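Local coordinates for protein vaginolysin (Gardnerella vaginalis, PDB 5IMY) that probably binds cholesterol in host membranes and perforates them as a secreted, haemolytic toxin of the cholesterol-dependent cytolysin family, at residues Ser173-Asn178 with Ala201-Glu206; Ala186-Ile191 with Ser264-Phe269; Val212-Thr217 with Ala284-Val289; Ala392-Tyr397 with Ile472-Thr477; Leu444-Gly449 with Pro454-Tyr459. All blocks are in the same frame, centred on the assembly; numbering follows the deposited sequence.

Contact 1: Ser173-Asn178 with Ala201-Glu206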
# COMPACT_ATOMS: atom_id res chain seq x y z
N SER A 173 -12.93 -16.98 0.92
CA SER A 173 -13.71 -15.78 0.68
C SER A 173 -14.53 -15.95 -0.60
O SER A 173 -14.03 -16.45 -1.61
CB SER A 173 -12.79 -14.57 0.56
OG SER A 173 -13.38 -13.42 1.16
N ALA A 174 -15.79 -15.53 -0.55
CA ALA A 174 -16.66 -15.62 -1.71
C ALA A 174 -16.28 -14.52 -2.69
O ALA A 174 -16.51 -13.33 -2.43
CB ALA A 174 -18.13 -15.51 -1.30
N GLN A 175 -15.69 -14.90 -3.81
CA GLN A 175 -15.23 -13.97 -4.84
C GLN A 175 -15.77 -14.30 -6.22
O GLN A 175 -16.17 -13.38 -6.95
CB GLN A 175 -13.70 -13.96 -4.86
CG GLN A 175 -13.07 -13.39 -3.60
CD GLN A 175 -13.38 -11.92 -3.41
OE1 GLN A 175 -13.70 -11.21 -4.37
NE2 GLN A 175 -13.28 -11.45 -2.18
N SER A 176 -15.80 -15.57 -6.60
CA SER A 176 -16.38 -15.97 -7.88
C SER A 176 -16.75 -17.44 -7.79
O SER A 176 -16.12 -18.22 -7.07
CB SER A 176 -15.40 -15.74 -9.03
OG SER A 176 -14.32 -16.66 -8.98
N MET A 177 -17.80 -17.82 -8.53
CA MET A 177 -18.23 -19.21 -8.54
C MET A 177 -17.13 -20.14 -9.05
O MET A 177 -17.16 -21.33 -8.74
CB MET A 177 -19.48 -19.37 -9.40
CG MET A 177 -20.11 -20.75 -9.33
SD MET A 177 -20.61 -21.20 -7.66
CE MET A 177 -21.93 -20.03 -7.36
N ASN A 178 -16.16 -19.62 -9.80
CA ASN A 178 -15.10 -20.45 -10.34
C ASN A 178 -14.01 -20.73 -9.32
O ASN A 178 -13.52 -21.86 -9.22
CB ASN A 178 -14.51 -19.81 -11.60
CG ASN A 178 -15.08 -20.38 -12.88
OD1 ASN A 178 -16.06 -21.13 -12.86
ND2 ASN A 178 -14.47 -20.03 -14.00
N ALA A 201 -22.35 -7.89 -4.85
CA ALA A 201 -22.30 -7.12 -3.61
C ALA A 201 -20.91 -7.14 -2.99
O ALA A 201 -20.49 -6.14 -2.39
CB ALA A 201 -23.33 -7.67 -2.62
N VAL A 202 -20.18 -8.25 -3.13
CA VAL A 202 -18.84 -8.33 -2.55
C VAL A 202 -17.89 -7.40 -3.29
O VAL A 202 -17.13 -6.64 -2.68
CB VAL A 202 -18.34 -9.78 -2.58
CG1 VAL A 202 -16.94 -9.87 -1.98
CG2 VAL A 202 -19.29 -10.70 -1.84
N HIS A 203 -17.92 -7.44 -4.62
CA HIS A 203 -16.98 -6.67 -5.42
C HIS A 203 -17.30 -5.18 -5.42
O HIS A 203 -16.42 -4.37 -5.73
CB HIS A 203 -16.95 -7.22 -6.84
CG HIS A 203 -16.46 -8.63 -6.94
ND1 HIS A 203 -15.12 -8.95 -6.93
CD2 HIS A 203 -17.13 -9.81 -7.06
CE1 HIS A 203 -14.98 -10.26 -7.04
NE2 HIS A 203 -16.18 -10.80 -7.11
N LYS A 204 -18.53 -4.80 -5.08
CA LYS A 204 -18.87 -3.40 -4.88
C LYS A 204 -18.53 -2.91 -3.48
O LYS A 204 -18.78 -1.74 -3.17
CB LYS A 204 -20.37 -3.18 -5.13
CG LYS A 204 -20.75 -3.15 -6.60
CD LYS A 204 -22.25 -3.31 -6.77
CE LYS A 204 -22.65 -3.26 -8.24
NZ LYS A 204 -22.23 -1.99 -8.89
N GLY A 205 -17.97 -3.77 -2.63
CA GLY A 205 -17.72 -3.39 -1.25
C GLY A 205 -18.96 -3.29 -0.40
O GLY A 205 -18.88 -2.81 0.73
N GLU A 206 -20.12 -3.71 -0.91
CA GLU A 206 -21.34 -3.70 -0.11
C GLU A 206 -21.28 -4.75 0.99
O GLU A 206 -21.78 -4.53 2.10
CB GLU A 206 -22.56 -3.92 -0.99
CG GLU A 206 -22.86 -2.79 -1.96
CD GLU A 206 -24.17 -2.98 -2.69
OE1 GLU A 206 -24.84 -4.01 -2.46
OE2 GLU A 206 -24.53 -2.10 -3.51
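His203 NE2 donates to Gln175 O over 2.6 Å, with an N-H...O angle of 157°. The oxygen lies in the imidazole plane, and the N-H enters in the carbonyl plane on a lone pair. The side chain of Gln175 joins in from above: bent at chi2 (-65°), it carries OE1 to 3.1 Å from His203 CE1, its amide turned 78° to the ring. Thr372 on strand 363-389 ties the pair together further, its N bonded to Gln175 OE1 and its OG1 to His203 ND1; with both ring nitrogens bonded, the imidazole is fixed in rotation. Packing is slacker around Val202, where CG1 rests 3.5 Å from Ala174 O and 4.0 Å from Gln175 NE2, buried but without a polar bond across. Beyond His203, itself only partly buried, the chain opens to solvent at Lys204, and Gly205 closes the helix end with a Schellman motif. The contact ties the loop leading into helix 177-184 to the end of helix 199-203. Short helices between strands 166-173 and 208-223 are typical of the first helical bundle in the pore-forming domain of cholesterol-dependent cytolysins, which in relatives unfurls into a transmembrane hairpin.

Contact 2: Ala186-Ile191 with Ser264-Phe269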
# COMPACT_ATOMS: atom_id res chain seq x y z
N ALA A 186 -15.87 -29.24 -8.20
CA ALA A 186 -16.46 -28.84 -9.48
C ALA A 186 -17.97 -28.70 -9.40
O ALA A 186 -18.56 -28.01 -10.24
CB ALA A 186 -16.10 -29.85 -10.56
N ASP A 187 -18.62 -29.33 -8.42
CA ASP A 187 -20.07 -29.28 -8.27
C ASP A 187 -20.50 -28.35 -7.14
O ASP A 187 -21.59 -28.53 -6.58
CB ASP A 187 -20.63 -30.68 -8.05
CG ASP A 187 -20.07 -31.35 -6.81
OD1 ASP A 187 -18.99 -30.92 -6.34
OD2 ASP A 187 -20.70 -32.30 -6.30
N PHE A 188 -19.68 -27.36 -6.78
CA PHE A 188 -20.07 -26.43 -5.73
C PHE A 188 -21.32 -25.66 -6.13
O PHE A 188 -22.29 -25.60 -5.38
CB PHE A 188 -18.93 -25.46 -5.40
CG PHE A 188 -19.30 -24.45 -4.36
CD1 PHE A 188 -19.36 -24.81 -3.02
CD2 PHE A 188 -19.61 -23.15 -4.71
CE1 PHE A 188 -19.70 -23.88 -2.05
CE2 PHE A 188 -19.96 -22.22 -3.75
CZ PHE A 188 -20.01 -22.59 -2.42
N ALA A 189 -21.30 -25.04 -7.32
CA ALA A 189 -22.54 -24.61 -7.93
C ALA A 189 -23.51 -25.78 -7.92
O ALA A 189 -23.11 -26.93 -8.10
CB ALA A 189 -22.29 -24.12 -9.36
N LYS A 190 -24.80 -25.48 -7.71
CA LYS A 190 -25.82 -26.47 -7.37
C LYS A 190 -25.82 -26.70 -5.87
O LYS A 190 -26.85 -26.52 -5.21
CB LYS A 190 -25.63 -27.81 -8.11
CG LYS A 190 -26.55 -28.93 -7.69
CD LYS A 190 -27.92 -28.85 -8.33
CE LYS A 190 -28.61 -30.21 -8.32
NZ LYS A 190 -29.11 -30.57 -9.67
N ILE A 191 -24.67 -27.08 -5.31
CA ILE A 191 -24.57 -27.29 -3.88
C ILE A 191 -24.65 -25.97 -3.12
O ILE A 191 -25.03 -25.96 -1.94
CB ILE A 191 -23.27 -28.04 -3.53
CG1 ILE A 191 -23.24 -29.41 -4.22
CG2 ILE A 191 -23.13 -28.21 -2.01
CD1 ILE A 191 -21.93 -30.17 -4.05
N SER A 264 -22.12 -33.12 7.56
CA SER A 264 -21.49 -32.14 6.68
C SER A 264 -22.45 -30.98 6.44
O SER A 264 -23.65 -31.19 6.27
CB SER A 264 -21.09 -32.78 5.35
OG SER A 264 -20.73 -31.79 4.39
N MET A 265 -21.91 -29.77 6.41
CA MET A 265 -22.72 -28.59 6.13
C MET A 265 -21.86 -27.48 5.56
O MET A 265 -20.65 -27.42 5.79
CB MET A 265 -23.44 -28.10 7.40
CG MET A 265 -22.51 -27.67 8.52
SD MET A 265 -23.40 -26.88 9.87
CE MET A 265 -22.04 -26.32 10.87
N TYR A 266 -22.51 -26.60 4.80
CA TYR A 266 -21.89 -25.39 4.26
C TYR A 266 -22.45 -24.17 4.98
O TYR A 266 -23.66 -24.08 5.20
CB TYR A 266 -22.14 -25.28 2.76
CG TYR A 266 -21.18 -26.08 1.91
CD1 TYR A 266 -20.01 -25.52 1.44
CD2 TYR A 266 -21.44 -27.40 1.59
CE1 TYR A 266 -19.12 -26.24 0.67
CE2 TYR A 266 -20.57 -28.14 0.81
CZ TYR A 266 -19.41 -27.55 0.36
OH TYR A 266 -18.52 -28.28 -0.41
N VAL A 267 -21.58 -23.24 5.33
CA VAL A 267 -21.95 -22.06 6.10
C VAL A 267 -21.47 -20.82 5.37
O VAL A 267 -20.31 -20.76 4.94
CB VAL A 267 -21.38 -22.10 7.53
CG1 VAL A 267 -21.89 -20.92 8.34
CG2 VAL A 267 -21.74 -23.41 8.21
N LYS A 268 -22.35 -19.83 5.25
CA LYS A 268 -22.01 -18.53 4.67
C LYS A 268 -22.01 -17.49 5.78
O LYS A 268 -23.05 -17.24 6.40
CB LYS A 268 -23.00 -18.14 3.57
CG LYS A 268 -22.77 -16.75 2.99
CD LYS A 268 -23.86 -16.35 2.00
CE LYS A 268 -25.19 -16.09 2.69
NZ LYS A 268 -26.27 -15.72 1.73
N PHE A 269 -20.85 -16.89 6.03
CA PHE A 269 -20.74 -15.73 6.90
C PHE A 269 -20.66 -14.48 6.04
O PHE A 269 -19.82 -14.41 5.13
CB PHE A 269 -19.49 -15.80 7.78
CG PHE A 269 -19.38 -17.05 8.60
CD1 PHE A 269 -19.77 -17.06 9.93
CD2 PHE A 269 -18.87 -18.21 8.05
CE1 PHE A 269 -19.66 -18.20 10.69
CE2 PHE A 269 -18.76 -19.36 8.80
CZ PHE A 269 -19.15 -19.36 10.13
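Tyr266 receives Phe188 and Ile191 from the same side of its ring, one at each flank. Phe188 comes edge first. Its CE1 stands 3.6 Å from Tyr266 CE1, and the rings form an offset edge-to-face pair with centroids 5.6 Å apart and planes at 62°. That reach depends on CG of Phe188 being anti to the backbone N (chi1 178°), which swings the ring from the helix toward the sheet. Ile191 takes the opposite flank, its CG2 branch meeting Tyr266 CE2 at 3.8 Å. The tyrosine leans out from strand 263-271 to meet both, and the strand is held by backbone bonds to strands 208-223 and 305-311 on its two sides. The ring of Phe184 also meets that of Phe188, and Met177 packs on it as well. Between these two segments the attraction is dispersion and aromatic packing, with no hydrogen bond, consistent with a bundle that, as in relatives, probably moves off the sheet when the pore forms.

Contact 3: Val212-Thr217 with Ala284-Val289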
# COMPACT_ATOMS: atom_id res chain seq x y z
N VAL A 212 -17.57 -21.59 4.26
CA VAL A 212 -16.85 -22.56 5.07
C VAL A 212 -17.58 -23.90 4.99
O VAL A 212 -18.79 -23.97 5.23
CB VAL A 212 -16.73 -22.10 6.54
CG1 VAL A 212 -15.94 -23.11 7.36
CG2 VAL A 212 -16.08 -20.73 6.61
N ASN A 213 -16.84 -24.95 4.66
CA ASN A 213 -17.36 -26.31 4.64
C ASN A 213 -16.95 -26.99 5.95
O ASN A 213 -15.76 -27.11 6.24
CB ASN A 213 -16.81 -27.08 3.44
CG ASN A 213 -17.42 -28.47 3.31
OD1 ASN A 213 -18.54 -28.72 3.74
ND2 ASN A 213 -16.66 -29.39 2.70
N PHE A 214 -17.94 -27.41 6.73
CA PHE A 214 -17.69 -28.11 7.99
C PHE A 214 -17.96 -29.60 7.80
O PHE A 214 -19.03 -29.98 7.31
CB PHE A 214 -18.58 -27.57 9.11
CG PHE A 214 -18.15 -26.23 9.63
CD1 PHE A 214 -17.12 -26.12 10.54
CD2 PHE A 214 -18.79 -25.08 9.20
CE1 PHE A 214 -16.73 -24.88 11.02
CE2 PHE A 214 -18.40 -23.84 9.67
CZ PHE A 214 -17.37 -23.74 10.58
N LYS A 215 -16.99 -30.42 8.17
CA LYS A 215 -17.11 -31.87 8.12
C LYS A 215 -16.87 -32.44 9.50
O LYS A 215 -15.78 -32.28 10.06
CB LYS A 215 -16.12 -32.47 7.11
CG LYS A 215 -16.66 -32.53 5.69
CD LYS A 215 -15.58 -32.91 4.70
CE LYS A 215 -16.16 -33.02 3.30
NZ LYS A 215 -15.10 -33.08 2.26
N GLN A 216 -17.88 -33.10 10.05
CA GLN A 216 -17.78 -33.78 11.34
C GLN A 216 -17.80 -35.28 11.07
O GLN A 216 -18.83 -35.83 10.66
CB GLN A 216 -18.92 -33.37 12.26
CG GLN A 216 -19.13 -31.86 12.34
CD GLN A 216 -20.05 -31.45 13.46
OE1 GLN A 216 -21.26 -31.30 13.27
NE2 GLN A 216 -19.49 -31.27 14.65
N THR A 217 -16.67 -35.94 11.27
CA THR A 217 -16.52 -37.36 10.99
C THR A 217 -16.64 -38.14 12.29
O THR A 217 -15.84 -37.95 13.22
CB THR A 217 -15.17 -37.65 10.32
OG1 THR A 217 -15.08 -36.92 9.09
CG2 THR A 217 -15.01 -39.14 10.04
N ALA A 284 -11.45 -16.98 13.93
CA ALA A 284 -11.23 -17.07 15.37
C ALA A 284 -12.44 -17.65 16.08
O ALA A 284 -12.30 -18.46 17.01
CB ALA A 284 -10.87 -15.70 15.93
N ALA A 285 -13.65 -17.24 15.67
CA ALA A 285 -14.86 -17.80 16.26
C ALA A 285 -14.95 -19.30 16.00
O ALA A 285 -15.20 -20.08 16.92
CB ALA A 285 -16.09 -17.07 15.71
N ILE A 286 -14.76 -19.71 14.75
CA ILE A 286 -14.77 -21.13 14.41
C ILE A 286 -13.82 -21.91 15.32
O ILE A 286 -14.13 -23.02 15.76
CB ILE A 286 -14.40 -21.33 12.92
CG1 ILE A 286 -15.54 -20.84 12.03
CG2 ILE A 286 -14.07 -22.80 12.63
CD1 ILE A 286 -15.15 -20.70 10.57
N LYS A 287 -12.66 -21.33 15.62
CA LYS A 287 -11.65 -21.99 16.43
C LYS A 287 -11.95 -21.93 17.92
O LYS A 287 -11.10 -22.35 18.72
CB LYS A 287 -10.28 -21.36 16.17
CG LYS A 287 -9.63 -21.75 14.86
CD LYS A 287 -8.15 -21.39 14.87
CE LYS A 287 -7.46 -21.80 13.59
NZ LYS A 287 -7.48 -20.70 12.59
N GLY A 288 -13.11 -21.43 18.32
CA GLY A 288 -13.36 -21.14 19.72
C GLY A 288 -12.72 -19.83 20.09
O GLY A 288 -13.04 -18.79 19.50
N VAL A 289 -11.79 -19.85 21.05
CA VAL A 289 -11.01 -18.67 21.40
C VAL A 289 -11.92 -17.59 21.97
O VAL A 289 -12.98 -17.29 21.41
CB VAL A 289 -10.23 -18.14 20.18
CG1 VAL A 289 -9.48 -16.86 20.52
CG2 VAL A 289 -9.26 -19.21 19.68
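Val212 starts the contact, pointing both methyl groups at the end of Ile286: CG2 lies 4.1 Å from Ile286 CD1, and CG1 is just as far from that atom. The two side chains meet tip to tip. Within the strand Val212 CG1 also sits over one face of the Phe214 ring, 3.4 Å above its plane and offset toward the rim. Asn213 faces the other side of the sheet. At Phe214 the side chain returns to the helix side, and Ile286 is met at the ring edge: CZ is 3.7 Å from Ile286 CG1, which lies in the ring plane, and CE1 is 3.7 Å from Ile286 CG2. The isoleucine thus uses both branches, CG1 beside its backbone N (chi1 -71°) and CG2 beside the carbonyl carbon, to clasp one edge. Farther along, Lys215 turns back to the opposite side, where its NZ bonds Asn78. The neighbouring Lys287 makes a cation-pi contact with an aromatic side chain of another protein chain in the assembly. Helix 278-286, laid by its last turn on strand 208-223, fits the second helical bundle of the pore-forming domain, as in relatives.

Contact 4: Ala392-Tyr397 with Ile472-Thr477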
# COMPACT_ATOMS: atom_id res chain seq x y z
N ALA A 392 -4.30 31.86 25.69
CA ALA A 392 -3.94 30.47 25.46
C ALA A 392 -3.50 30.30 24.01
O ALA A 392 -3.85 31.08 23.13
CB ALA A 392 -5.10 29.52 25.77
N ARG A 393 -2.72 29.24 23.79
CA ARG A 393 -2.31 28.82 22.46
C ARG A 393 -2.59 27.33 22.33
O ARG A 393 -2.93 26.66 23.30
CB ARG A 393 -0.83 29.13 22.19
CG ARG A 393 -0.53 30.61 22.09
CD ARG A 393 0.87 30.87 21.58
NE ARG A 393 1.88 30.66 22.61
CZ ARG A 393 3.19 30.84 22.43
NH1 ARG A 393 3.65 31.24 21.25
NH2 ARG A 393 4.04 30.63 23.43
N TYR A 394 -2.46 26.81 21.11
CA TYR A 394 -2.62 25.38 20.88
C TYR A 394 -1.45 24.87 20.06
O TYR A 394 -0.92 25.57 19.20
CB TYR A 394 -3.95 25.07 20.17
CG TYR A 394 -5.18 25.22 21.05
CD1 TYR A 394 -5.53 24.23 21.97
CD2 TYR A 394 -5.99 26.34 20.97
CE1 TYR A 394 -6.65 24.36 22.77
CE2 TYR A 394 -7.11 26.48 21.77
CZ TYR A 394 -7.43 25.49 22.67
OH TYR A 394 -8.55 25.63 23.47
N TYR A 395 -1.05 23.63 20.35
CA TYR A 395 -0.02 22.94 19.58
C TYR A 395 -0.52 21.52 19.32
O TYR A 395 -0.50 20.67 20.21
CB TYR A 395 1.32 22.94 20.32
CG TYR A 395 1.90 24.32 20.49
CD1 TYR A 395 2.65 24.91 19.48
CD2 TYR A 395 1.70 25.04 21.67
CE1 TYR A 395 3.19 26.17 19.64
CE2 TYR A 395 2.23 26.30 21.83
CZ TYR A 395 2.98 26.86 20.81
OH TYR A 395 3.51 28.12 20.97
N ILE A 396 -0.98 21.28 18.09
CA ILE A 396 -1.61 20.03 17.72
C ILE A 396 -0.89 19.47 16.51
O ILE A 396 -0.76 20.16 15.48
CB ILE A 396 -3.11 20.21 17.43
CG1 ILE A 396 -3.84 20.65 18.71
CG2 ILE A 396 -3.73 18.93 16.86
CD1 ILE A 396 -5.28 21.06 18.50
N TYR A 397 -0.41 18.23 16.61
CA TYR A 397 0.26 17.54 15.52
C TYR A 397 -0.31 16.14 15.37
O TYR A 397 -0.92 15.59 16.29
CB TYR A 397 1.78 17.44 15.77
CG TYR A 397 2.42 18.72 16.26
CD1 TYR A 397 3.09 19.56 15.39
CD2 TYR A 397 2.37 19.07 17.60
CE1 TYR A 397 3.69 20.73 15.83
CE2 TYR A 397 2.96 20.23 18.06
CZ TYR A 397 3.62 21.05 17.17
OH TYR A 397 4.20 22.21 17.63
N ILE A 472 -12.15 19.45 24.43
CA ILE A 472 -11.27 19.79 25.54
C ILE A 472 -11.62 21.21 25.97
O ILE A 472 -11.34 22.17 25.25
CB ILE A 472 -9.79 19.69 25.14
CG1 ILE A 472 -9.51 18.34 24.47
CG2 ILE A 472 -8.89 19.87 26.37
CD1 ILE A 472 -8.11 18.20 23.92
N SER A 473 -12.23 21.33 27.15
CA SER A 473 -12.64 22.62 27.68
C SER A 473 -11.68 23.06 28.78
O SER A 473 -11.31 22.26 29.65
CB SER A 473 -14.07 22.56 28.23
OG SER A 473 -14.99 22.20 27.22
N ASN A 474 -11.29 24.33 28.74
CA ASN A 474 -10.39 24.90 29.74
C ASN A 474 -10.98 26.21 30.25
O ASN A 474 -11.54 26.99 29.48
CB ASN A 474 -8.99 25.14 29.16
CG ASN A 474 -9.01 26.01 27.91
OD1 ASN A 474 -8.88 27.23 27.99
ND2 ASN A 474 -9.16 25.37 26.76
N TRP A 475 -10.86 26.44 31.55
CA TRP A 475 -11.43 27.62 32.18
C TRP A 475 -10.56 27.98 33.38
O TRP A 475 -9.39 27.60 33.46
CB TRP A 475 -12.90 27.35 32.55
CG TRP A 475 -13.09 26.41 33.71
CD1 TRP A 475 -13.29 26.74 35.01
CD2 TRP A 475 -13.12 24.97 33.65
NE1 TRP A 475 -13.43 25.61 35.78
CE2 TRP A 475 -13.32 24.51 34.97
CE3 TRP A 475 -12.98 24.04 32.62
CZ2 TRP A 475 -13.40 23.15 35.28
CZ3 TRP A 475 -13.05 22.69 32.94
CH2 TRP A 475 -13.26 22.26 34.25
N GLY A 476 -11.13 28.73 34.32
CA GLY A 476 -10.39 29.18 35.48
C GLY A 476 -9.64 30.47 35.21
O GLY A 476 -9.90 31.19 34.25
N THR A 477 -8.68 30.75 36.09
CA THR A 477 -7.84 31.93 35.98
C THR A 477 -6.38 31.52 35.83
O THR A 477 -6.01 30.36 36.04
CB THR A 477 -8.02 32.85 37.19
OG1 THR A 477 -7.19 34.01 37.05
CG2 THR A 477 -7.67 32.13 38.48
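Asn474 reaches across the sandwich to Tyr394, and its side chain can be followed atom by atom. CB points toward the opposite sheet and packs near CD2 of Leu444. CG then turns into the crowded position between backbone N and carbonyl carbon (chi1 55°), still against that leucine methyl. There the amide divides. OD1 is hydrogen-bonded to His386 ND1 on strand 363-389, the stronger polar link of this amide. ND2 goes the other way and donates to Tyr394 OH, but weakly: the separation is 3.4 Å and the N-H...O angle 140°. The amide and phenol planes stand 63° apart, and ND2 approaches the hydroxyl obliquely. Tyr394 spans most of the gap, its ring reaching in from the far backbone while Leu384 and Leu444 touch it. Both residues are buried, so the bond, long as it is, gives the phenol oxygen a partner inside the sandwich. The nearest CA atoms, Tyr394 and Ile472, are still 11.3 Å apart. One side leads into strand 395-403 of the four-stranded sheet; the other is strand 469-475, between strands 363-389 and 480-485 of the second sheet, just before the chain turns at Gly476.

Contact 5: Leu444-Gly449 with Pro454-Tyr459; sequences LVEKTG and PWRTVY
Glu446 and Arg456 pair in antiparallel fashion at the two ends of the undecapeptide, the tryptophan-rich signature loop of cholesterol-dependent cytolysins that lies near the tip of the membrane-binding domain. Their backbones are doubly bonded: Arg456 N donates to Glu446 O over 2.9 Å, nearly straight at 170°, and Glu446 N donates to Arg456 O over 2.7 Å. Arg456 O is gripped a second time by a CA-H...O contact from Val445 CA at 3.1 Å. Past this single bridge the pairing frays, Leu444 N offering only weak bonds, shared between Val458 O and Tyr459 O. The two charged side chains run side by side without a salt bridge, since Glu446 OE2 is 4.1 Å from Arg456 NE and lies well out of the guanidinium plane. Their ends are satisfied by other residues: Arg456 NH1 by Leu479 O, Glu446 OE1 weakly by Thr478 OG1. Tyr459 OH likewise bonds Glu485. Trp455 lies against Val445, whose CG2 is 3.5 Å from Trp455 CD1, and takes a cation-pi contact from Arg393. The backbone N of Lys447 and Trp455 NE1 are near neighbours but both donors, and do not bond each other; the Lys447 backbone is hydrogen-bonded to that of Val391. Lys447 CA sits 3.5 Å above the Trp455 indole plane, offset toward its rim.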
# COMPACT_ATOMS: atom_id res chain seq x y z
N LEU A 444 -1.74 22.83 25.23
CA LEU A 444 -2.49 24.08 25.38
C LEU A 444 -1.63 25.25 25.83
O LEU A 444 -1.52 26.23 25.11
CB LEU A 444 -3.66 23.86 26.35
CG LEU A 444 -4.53 25.07 26.71
CD1 LEU A 444 -4.89 25.87 25.49
CD2 LEU A 444 -5.79 24.63 27.42
N VAL A 445 -1.05 25.18 27.03
CA VAL A 445 -0.22 26.25 27.61
C VAL A 445 -0.97 27.58 27.67
O VAL A 445 -1.78 27.90 26.79
CB VAL A 445 1.13 26.40 26.86
CG1 VAL A 445 1.73 25.04 26.54
CG2 VAL A 445 1.04 27.28 25.60
N GLU A 446 -0.69 28.38 28.71
CA GLU A 446 -1.37 29.65 28.94
C GLU A 446 -0.35 30.71 29.34
O GLU A 446 0.67 30.41 29.97
CB GLU A 446 -2.42 29.53 30.05
CG GLU A 446 -1.86 29.13 31.41
CD GLU A 446 -2.45 29.94 32.55
OE1 GLU A 446 -2.84 31.11 32.33
OE2 GLU A 446 -2.51 29.41 33.68
N LYS A 447 -0.63 31.96 28.97
CA LYS A 447 0.26 33.06 29.30
C LYS A 447 0.14 33.40 30.78
O LYS A 447 -0.93 33.81 31.24
CB LYS A 447 -0.06 34.29 28.45
CG LYS A 447 0.90 35.46 28.67
CD LYS A 447 0.34 36.78 28.13
CE LYS A 447 -0.87 37.27 28.93
NZ LYS A 447 -0.53 38.37 29.89
N THR A 448 1.24 33.24 31.52
CA THR A 448 1.26 33.45 32.96
C THR A 448 2.10 34.64 33.38
O THR A 448 1.87 35.19 34.47
CB THR A 448 1.77 32.19 33.67
OG1 THR A 448 0.76 31.17 33.61
CG2 THR A 448 2.13 32.45 35.13
N GLY A 449 3.06 35.06 32.56
CA GLY A 449 3.92 36.18 32.91
C GLY A 449 4.12 37.15 31.76
O GLY A 449 3.16 37.66 31.19
N PRO A 454 8.39 31.76 29.98
CA PRO A 454 7.74 30.59 29.38
C PRO A 454 6.27 30.49 29.76
O PRO A 454 5.88 30.76 30.90
CB PRO A 454 8.55 29.41 29.94
CG PRO A 454 9.16 29.92 31.19
CD PRO A 454 9.43 31.38 30.96
N TRP A 455 5.46 30.09 28.79
CA TRP A 455 4.06 29.79 29.03
C TRP A 455 3.92 28.64 30.02
O TRP A 455 4.82 27.80 30.18
CB TRP A 455 3.36 29.42 27.72
CG TRP A 455 2.63 30.54 27.03
CD1 TRP A 455 1.30 30.57 26.71
CD2 TRP A 455 3.18 31.78 26.56
NE1 TRP A 455 0.99 31.74 26.08
CE2 TRP A 455 2.12 32.50 25.97
CE3 TRP A 455 4.46 32.34 26.58
CZ2 TRP A 455 2.30 33.77 25.41
CZ3 TRP A 455 4.64 33.60 26.02
CH2 TRP A 455 3.57 34.30 25.45
N ARG A 456 2.77 28.59 30.70
CA ARG A 456 2.48 27.56 31.69
C ARG A 456 1.62 26.48 31.04
O ARG A 456 0.54 26.77 30.52
CB ARG A 456 1.76 28.15 32.90
CG ARG A 456 1.09 27.12 33.79
CD ARG A 456 0.59 27.76 35.07
NE ARG A 456 -0.24 26.85 35.85
CZ ARG A 456 -0.70 27.11 37.07
NH1 ARG A 456 -0.39 28.26 37.67
NH2 ARG A 456 -1.45 26.23 37.70
N THR A 457 2.09 25.24 31.09
CA THR A 457 1.46 24.15 30.35
C THR A 457 0.20 23.67 31.06
O THR A 457 0.26 23.20 32.20
CB THR A 457 2.44 22.99 30.18
OG1 THR A 457 3.58 23.42 29.43
CG2 THR A 457 1.77 21.83 29.44
N VAL A 458 -0.93 23.80 30.38
CA VAL A 458 -2.17 23.13 30.74
C VAL A 458 -2.38 22.00 29.74
O VAL A 458 -2.21 22.21 28.53
CB VAL A 458 -3.37 24.09 30.74
CG1 VAL A 458 -4.57 23.47 31.45
CG2 VAL A 458 -3.00 25.43 31.37
N TYR A 459 -2.71 20.81 30.23
CA TYR A 459 -3.08 19.70 29.35
C TYR A 459 -2.05 19.43 28.27
O TYR A 459 -2.03 20.12 27.24
CB TYR A 459 -4.44 20.00 28.71
CG TYR A 459 -4.96 18.88 27.84
CD1 TYR A 459 -5.82 17.92 28.35
CD2 TYR A 459 -4.58 18.78 26.50
CE1 TYR A 459 -6.30 16.89 27.56
CE2 TYR A 459 -5.05 17.75 25.71
CZ TYR A 459 -5.91 16.82 26.24
OH TYR A 459 -6.37 15.80 25.44

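How the contacts relate
The contacts fall into two groups at opposite parts of an elongated molecule. Contacts 1 and 3 follow in series along the chain, and contact 2 alternates with each. Between centres, contact 2 lies 15 Å from both, and contacts 1 and 3 are 22 Å apart. Helix 177-184 packs on helix 188-191, while strands 263-271 and 208-223 are neighbours in one sheet, so both helical bundles rest on a shared core. Contacts 4 and 5 come later, in the C-terminal beta sandwich, with centres 9 Å apart; contact 5 falls between the segments of contact 4. Centres of the two groups are about 48 to 66 Å apart, placing the probable membrane-recognition end far from the pore-forming machinery.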